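Local coordinates for protein carbohydrate kinase, pfkB family (Enterococcus faecalis, PDB 3KTN) that probably phosphorylates 2-keto-3-deoxygluconate or a similar sugar acid, as a pfkB-family kinase of the ribokinase type that binds magnesium, at residues 121-124 / 125-128; 169-172 / 173-176; 324-327 / 328-331. One frame throughout, in Å; residues are numbered along the deposited sequence.

Contact 1 (121-124 / 125-128); sequences YDFE and AFLA
The backbone carbonyl of D122 lies over the centre of one face of the F126 ring, with D122 O standing 3.1 Å above the plane of the F126 ring atoms. The same oxygen accepts a hydrogen bond from F126 N at 3.2 Å, approached in the carbonyl plane, while resting on the face of that residue's ring. With CG of F126 beside its own backbone N (chi1 -50°), the ring folds back along the chain towards the helix start, where its far end reaches the side chain of D122, F126 CZ lying 3.9 Å from D122 CB. Along one side of the ring, F126 CD2 meets F123 CD1 and the adjacent F126 CE2 meets Y121 CB, both obliquely at 4.1 Å. D122 CG is anti to its own N (chi1 -166°), which brings OD1 to the N-H of A125: D122 OD1 accepts from A125 N at 2.9 Å, the donor arriving from above the carboxylate plane. One residue on from the F126 bond, L127 N bonds to F123 O, four residues back. Beyond the segment, F126 meets W79 and I54, while F123 and L127 pack on L153. D122 is thus a classic aspartate N-cap, starting helix 123-127, which packs on helix 144-159 and precedes strand 132-135 of the large sheet of the ribokinase-like (pfkB) fold.

Contact 2 (169-172 / 173-176); sequences NYRP and SLNT. With SO4 (sulfate ion), chain B.
R171 runs its aliphatic chain alongside L174, the two side chains pointing the same way, with R171 CB 4.1 Å from L174 CD1 and R171 CD at the same distance from L174 CD2. Extended from CG to NE, the arginine carries its guanidinium past the leucine to a sulfate ion that probably came from the crystallisation liquor. The anion sits at the edge of the guanidinium with its sulfur in the plane, and two N-H groups grip it: R171 NE reaches SO4 O1 at 2.6 Å, and R171 NH2 reaches SO4 O2 at 3.0 Å in a nearly straight bond (170°). This paired, edge-on grip fixes the rotation of the guanidinium. R108 NH2 supplies a further bond to the ion.

Behind the side chains the backbone turns back on itself. L174 N donates to R171 O at 2.9 Å and N175 N to P172 O at 3.0 Å, making two overlapping beta turns, 171-174 and 172-175, each donor lying above the carbonyl plane. They bring N175 CB to 4.2 Å from Y170 CE1, an oblique approach to the ring, while the nitrogen of P172 lies over the centre of one face of that ring.

L174 also packs on H341 of the second subunit, in the C-terminal histidine run, probably a purification tag, and the side chain of R171 is about 7 Å from that of I276, at the magnesium site. The whole turn links strand 163-167 to helix 177-190, which T176 caps at its N terminus, and it rests on helix 201-206 where Y170 touches D203 and P172 touches E206.

Contact 3 (324-327 / 328-331); sequences QVNH and VLEH
H331 sets its CB over one face of the H327 imidazole, a CH-pi contact with H331 CB 4.1 Å from the centroid of the H327 ring and 16° off the ring normal. The two side chains cross at about a right angle, and their rings meet obliquely, planes at 49°, with H327 CD2 and H331 CD2 3.9 Å apart. H327 reaches this place because its CG is anti to the backbone N (chi1 175°).

Beside this pair, N326 and E330 run side by side and point the same way. E330 OE2 comes to 3.6 Å from N326 CB, which is contact with a carbon rather than a polar bond.

What sets both pairs one turn apart is the backbone. H331 N bonds to H327 O at 2.7 Å, E330 N to N326 O at 2.8 Å, and the same i to i+4 pattern runs through L329 N to V325 O and V328 N to Q324 O. Further out, V325 and L329 pack on helix 296-310, V328 and L329 touch R268 of strand 262-269, and V328 meets I98 of the third subunit.

H331 is the first residue to leave helical angles; its N-H, placed by the helical residues before it, makes the last of these bonds. The histidine pair meets through carbon contacts and a backbone bond; with H327 NE2 and H331 NE2 5.4 Å apart, a charge on one imidazole would probably make a second less favourable.

Read from the N terminus, the three contacts lie in series, and none encloses or crosses another. Each joins adjoining segments, so each closes only a local turn. Contact 1 starts helix 123-127, just ahead of strand 132-135 in the large mixed sheet. Contact 2 follows strand 163-167 of the same sheet and leads into helix 177-190, with its nearest atoms about 16 Å from contact 1. Contact 3 ends helix 322-330 near the C terminus, on the opposite side of the chain's centre from contact 2, their centres 35 Å apart. The three contacts lie against helices 144-159, 201-206 and 296-310 respectively, and contacts 2 and 3 also reach other subunits.

Contact 1 (121-124 / 125-128)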
loop_
_atom_site.group_PDB
_atom_site.type_symbol
_atom_site.label_atom_id
_atom_site.label_comp_id
_atom_site.label_asym_id
_atom_site.label_seq_id
_atom_site.Cartn_x
_atom_site.Cartn_y
_atom_site.Cartn_z
ATOM N N TYR A 121 27.999 7.182 29.602
ATOM C CA TYR A 121 27.839 8.493 28.976
ATOM C C TYR A 121 28.887 9.510 29.411
ATOM O O TYR A 121 29.194 9.628 30.597
ATOM C CB TYR A 121 26.459 9.067 29.304
ATOM C CG TYR A 121 25.281 8.220 28.867
ATOM C CD1 TYR A 121 24.766 8.306 27.569
ATOM C CD2 TYR A 121 24.658 7.358 29.767
ATOM C CE1 TYR A 121 23.648 7.549 27.186
ATOM C CE2 TYR A 121 23.555 6.605 29.400
ATOM C CZ TYR A 121 23.050 6.702 28.115
ATOM O OH TYR A 121 21.947 5.949 27.784
ATOM N N ASP A 122 29.417 10.261 28.453
ATOM C CA ASP A 122 30.405 11.284 28.767
ATOM C C ASP A 122 29.663 12.599 28.957
ATOM O O ASP A 122 29.797 13.516 28.148
ATOM C CB ASP A 122 31.414 11.431 27.630
ATOM C CG ASP A 122 32.643 12.228 28.043
ATOM O OD1 ASP A 122 32.487 13.247 28.751
ATOM O OD2 ASP A 122 33.763 11.836 27.653
ATOM N N PHE A 123 28.886 12.687 30.033
ATOM C CA PHE A 123 28.101 13.885 30.320
ATOM C C PHE A 123 28.924 15.165 30.358
ATOM O O PHE A 123 28.461 16.219 29.915
ATOM C CB PHE A 123 27.342 13.724 31.639
ATOM C CG PHE A 123 26.279 12.656 31.605
ATOM C CD1 PHE A 123 25.359 12.600 30.560
ATOM C CD2 PHE A 123 26.181 11.721 32.630
ATOM C CE1 PHE A 123 24.359 11.628 30.537
ATOM C CE2 PHE A 123 25.183 10.746 32.618
ATOM C CZ PHE A 123 24.270 10.700 31.568
ATOM N N GLU A 124 30.138 15.074 30.892
ATOM C CA GLU A 124 31.027 16.230 30.979
ATOM C C GLU A 124 31.218 16.843 29.595
ATOM O O GLU A 124 31.020 18.042 29.398
ATOM C CB GLU A 124 32.391 15.805 31.531
ATOM C CG GLU A 124 32.366 15.219 32.932
ATOM C CD GLU A 124 32.545 16.271 34.009
ATOM O OE1 GLU A 124 33.551 17.013 33.955
ATOM O OE2 GLU A 124 31.688 16.355 34.912
ATOM N N ALA A 125 31.605 16.006 28.637
ATOM C CA ALA A 125 31.837 16.452 27.268
ATOM C C ALA A 125 30.584 16.999 26.590
ATOM O O ALA A 125 30.657 17.969 25.829
ATOM C CB ALA A 125 32.411 15.309 26.445
ATOM N N PHE A 126 29.437 16.380 26.863
ATOM C CA PHE A 126 28.188 16.816 26.247
ATOM C C PHE A 126 27.749 18.168 26.780
ATOM O O PHE A 126 27.471 19.088 26.007
ATOM C CB PHE A 126 27.069 15.798 26.494
ATOM C CG PHE A 126 27.445 14.386 26.152
ATOM C CD1 PHE A 126 28.399 14.115 25.174
ATOM C CD2 PHE A 126 26.829 13.320 26.799
ATOM C CE1 PHE A 126 28.733 12.803 24.844
ATOM C CE2 PHE A 126 27.154 12.002 26.474
ATOM C CZ PHE A 126 28.110 11.744 25.495
ATOM N N LEU A 127 27.684 18.277 28.104
ATOM C CA LEU A 127 27.267 19.513 28.752
ATOM C C LEU A 127 28.077 20.712 28.273
ATOM O O LEU A 127 27.558 21.824 28.183
ATOM C CB LEU A 127 27.377 19.365 30.271
ATOM C CG LEU A 127 26.347 18.419 30.895
ATOM C CD1 LEU A 127 26.716 18.121 32.341
ATOM C CD2 LEU A 127 24.965 19.051 30.809
ATOM N N ALA A 128 29.343 20.478 27.943
ATOM C CA ALA A 128 30.222 21.544 27.474
ATOM C C ALA A 128 29.787 22.127 26.131
ATOM O O ALA A 128 30.227 23.211 25.750
ATOM C CB ALA A 128 31.655 21.028 27.370
#

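Contact 2 (169-172 / 173-176)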
loop_
_atom_site.group_PDB
_atom_site.type_symbol
_atom_site.label_atom_id
_atom_site.label_comp_id
_atom_site.label_asym_id
_atom_site.label_seq_id
_atom_site.Cartn_x
_atom_site.Cartn_y
_atom_site.Cartn_z
ATOM N N ASN A 169 6.234 12.131 33.828
ATOM C CA ASN A 169 5.732 11.091 32.940
ATOM C C ASN A 169 4.960 10.104 33.798
ATOM O O ASN A 169 5.139 8.897 33.690
ATOM C CB ASN A 169 6.882 10.372 32.232
ATOM C CG ASN A 169 6.416 9.602 31.007
ATOM O OD1 ASN A 169 6.893 8.504 30.726
ATOM N ND2 ASN A 169 5.485 10.187 30.264
ATOM N N TYR A 170 4.104 10.641 34.658
ATOM C CA TYR A 170 3.299 9.833 35.563
ATOM C C TYR A 170 1.931 9.511 34.986
ATOM O O TYR A 170 1.136 10.407 34.713
ATOM C CB TYR A 170 3.121 10.560 36.901
ATOM C CG TYR A 170 2.069 9.943 37.801
ATOM C CD1 TYR A 170 2.199 8.633 38.268
ATOM C CD2 TYR A 170 0.941 10.670 38.185
ATOM C CE1 TYR A 170 1.230 8.063 39.097
ATOM C CE2 TYR A 170 -0.034 10.110 39.013
ATOM C CZ TYR A 170 0.118 8.808 39.464
ATOM O OH TYR A 170 -0.839 8.251 40.280
ATOM N N ARG A 171 1.665 8.224 34.805
ATOM C CA ARG A 171 0.383 7.779 34.283
ATOM C C ARG A 171 -0.303 6.932 35.348
ATOM O O ARG A 171 0.046 5.771 35.561
ATOM C CB ARG A 171 0.574 6.983 32.990
ATOM C CG ARG A 171 1.137 7.820 31.853
ATOM C CD ARG A 171 1.251 7.022 30.570
ATOM N NE ARG A 171 1.935 7.766 29.515
ATOM C CZ ARG A 171 1.488 8.895 28.976
ATOM N NH1 ARG A 171 0.346 9.424 29.390
ATOM N NH2 ARG A 171 2.188 9.497 28.022
ATOM N N PRO A 172 -1.290 7.521 36.039
ATOM C CA PRO A 172 -2.065 6.876 37.103
ATOM C C PRO A 172 -2.447 5.439 36.762
ATOM O O PRO A 172 -2.133 4.502 37.497
ATOM C CB PRO A 172 -3.289 7.779 37.222
ATOM C CG PRO A 172 -2.738 9.132 36.884
ATOM C CD PRO A 172 -1.870 8.834 35.692
ATOM N N SER A 173 -3.120 5.286 35.628
ATOM C CA SER A 173 -3.589 3.991 35.150
ATOM C C SER A 173 -2.533 2.890 35.047
ATOM O O SER A 173 -2.854 1.709 35.185
ATOM C CB SER A 173 -4.276 4.174 33.793
ATOM O OG SER A 173 -3.477 4.957 32.920
ATOM N N LEU A 174 -1.282 3.260 34.802
ATOM C CA LEU A 174 -0.227 2.261 34.672
ATOM C C LEU A 174 0.623 2.108 35.932
ATOM O O LEU A 174 1.730 1.568 35.878
ATOM C CB LEU A 174 0.680 2.603 33.482
ATOM C CG LEU A 174 0.085 2.507 32.070
ATOM C CD1 LEU A 174 -1.139 3.402 31.946
ATOM C CD2 LEU A 174 1.143 2.904 31.049
ATOM N N ASN A 175 0.105 2.574 37.066
ATOM C CA ASN A 175 0.837 2.481 38.326
ATOM C C ASN A 175 0.004 1.951 39.485
ATOM O O ASN A 175 -1.203 2.180 39.558
ATOM C CB ASN A 175 1.401 3.851 38.730
ATOM C CG ASN A 175 2.637 4.236 37.942
ATOM O OD1 ASN A 175 2.562 4.523 36.749
ATOM N ND2 ASN A 175 3.787 4.242 38.610
ATOM N N THR A 176 0.667 1.246 40.396
ATOM C CA THR A 176 0.011 0.710 41.579
ATOM C C THR A 176 0.173 1.773 42.659
ATOM O O THR A 176 0.799 2.810 42.425
ATOM C CB THR A 176 0.682 -0.587 42.066
ATOM O OG1 THR A 176 1.973 -0.284 42.613
ATOM C CG2 THR A 176 0.849 -1.565 40.914
HETATM S S SO4 B . 5.089 6.808 28.010
HETATM O O1 SO4 B . 4.303 6.737 29.256
HETATM O O2 SO4 B . 4.704 8.009 27.254
HETATM O O3 SO4 B . 6.526 6.872 28.333
HETATM O O4 SO4 B . 4.827 5.595 27.219
#

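Contact 3 (324-327 / 328-331)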
loop_
_atom_site.group_PDB
_atom_site.type_symbol
_atom_site.label_atom_id
_atom_site.label_comp_id
_atom_site.label_asym_id
_atom_site.label_seq_id
_atom_site.Cartn_x
_atom_site.Cartn_y
_atom_site.Cartn_z
ATOM N N GLN A 324 4.432 28.141 10.343
ATOM C CA GLN A 324 3.163 27.430 10.273
ATOM C C GLN A 324 2.283 27.776 11.469
ATOM O O GLN A 324 1.097 28.069 11.318
ATOM C CB GLN A 324 3.416 25.920 10.211
ATOM C CG GLN A 324 2.173 25.051 10.354
ATOM C CD GLN A 324 2.507 23.562 10.341
ATOM O OE1 GLN A 324 3.461 23.122 10.989
ATOM N NE2 GLN A 324 1.716 22.783 9.611
ATOM N N VAL A 325 2.869 27.741 12.661
ATOM C CA VAL A 325 2.138 28.060 13.886
ATOM C C VAL A 325 1.635 29.502 13.828
ATOM O O VAL A 325 0.474 29.776 14.134
ATOM C CB VAL A 325 3.038 27.892 15.136
ATOM C CG1 VAL A 325 2.252 28.224 16.393
ATOM C CG2 VAL A 325 3.586 26.470 15.202
ATOM N N ASN A 326 2.518 30.420 13.439
ATOM C CA ASN A 326 2.166 31.834 13.338
ATOM C C ASN A 326 1.094 32.060 12.279
ATOM O O ASN A 326 0.265 32.952 12.417
ATOM C CB ASN A 326 3.408 32.671 13.010
ATOM C CG ASN A 326 4.326 32.849 14.209
ATOM O OD1 ASN A 326 5.497 33.201 14.062
ATOM N ND2 ASN A 326 3.793 32.621 15.404
ATOM N N HIS A 327 1.112 31.257 11.217
ATOM C CA HIS A 327 0.108 31.403 10.169
ATOM C C HIS A 327 -1.259 31.022 10.729
ATOM O O HIS A 327 -2.270 31.644 10.413
ATOM C CB HIS A 327 0.457 30.533 8.961
ATOM C CG HIS A 327 -0.587 30.544 7.886
ATOM N ND1 HIS A 327 -1.744 29.794 7.965
ATOM C CD2 HIS A 327 -0.667 31.241 6.730
ATOM C CE1 HIS A 327 -2.491 30.032 6.902
ATOM N NE2 HIS A 327 -1.860 30.907 6.136
ATOM N N VAL A 328 -1.297 30.002 11.577
ATOM C CA VAL A 328 -2.567 29.596 12.167
ATOM C C VAL A 328 -3.083 30.717 13.075
ATOM O O VAL A 328 -4.273 31.029 13.074
ATOM C CB VAL A 328 -2.413 28.293 12.981
ATOM C CG1 VAL A 328 -3.711 27.968 13.701
ATOM C CG2 VAL A 328 -2.032 27.152 12.052
ATOM N N LEU A 329 -2.184 31.333 13.837
ATOM C CA LEU A 329 -2.568 32.424 14.736
ATOM C C LEU A 329 -2.996 33.675 13.972
ATOM O O LEU A 329 -4.029 34.272 14.267
ATOM C CB LEU A 329 -1.404 32.784 15.667
ATOM C CG LEU A 329 -1.147 31.861 16.858
ATOM C CD1 LEU A 329 0.163 32.235 17.529
ATOM C CD2 LEU A 329 -2.305 31.970 17.840
ATOM N N GLU A 330 -2.199 34.057 12.983
ATOM C CA GLU A 330 -2.466 35.246 12.188
ATOM C C GLU A 330 -3.533 35.104 11.111
ATOM O O GLU A 330 -4.191 36.083 10.762
ATOM C CB GLU A 330 -1.169 35.731 11.545
ATOM C CG GLU A 330 -0.161 36.294 12.530
ATOM C CD GLU A 330 1.236 36.365 11.951
ATOM O OE1 GLU A 330 1.369 36.748 10.768
ATOM O OE2 GLU A 330 2.201 36.041 12.678
ATOM N N HIS A 331 -3.703 33.899 10.578
ATOM C CA HIS A 331 -4.689 33.676 9.519
ATOM C C HIS A 331 -5.518 32.426 9.788
ATOM O O HIS A 331 -5.356 31.400 9.128
ATOM C CB HIS A 331 -3.970 33.552 8.176
ATOM C CG HIS A 331 -3.070 34.709 7.874
ATOM N ND1 HIS A 331 -3.550 35.964 7.565
ATOM C CD2 HIS A 331 -1.720 34.812 7.881
ATOM C CE1 HIS A 331 -2.533 36.791 7.394
ATOM N NE2 HIS A 331 -1.413 36.117 7.581
#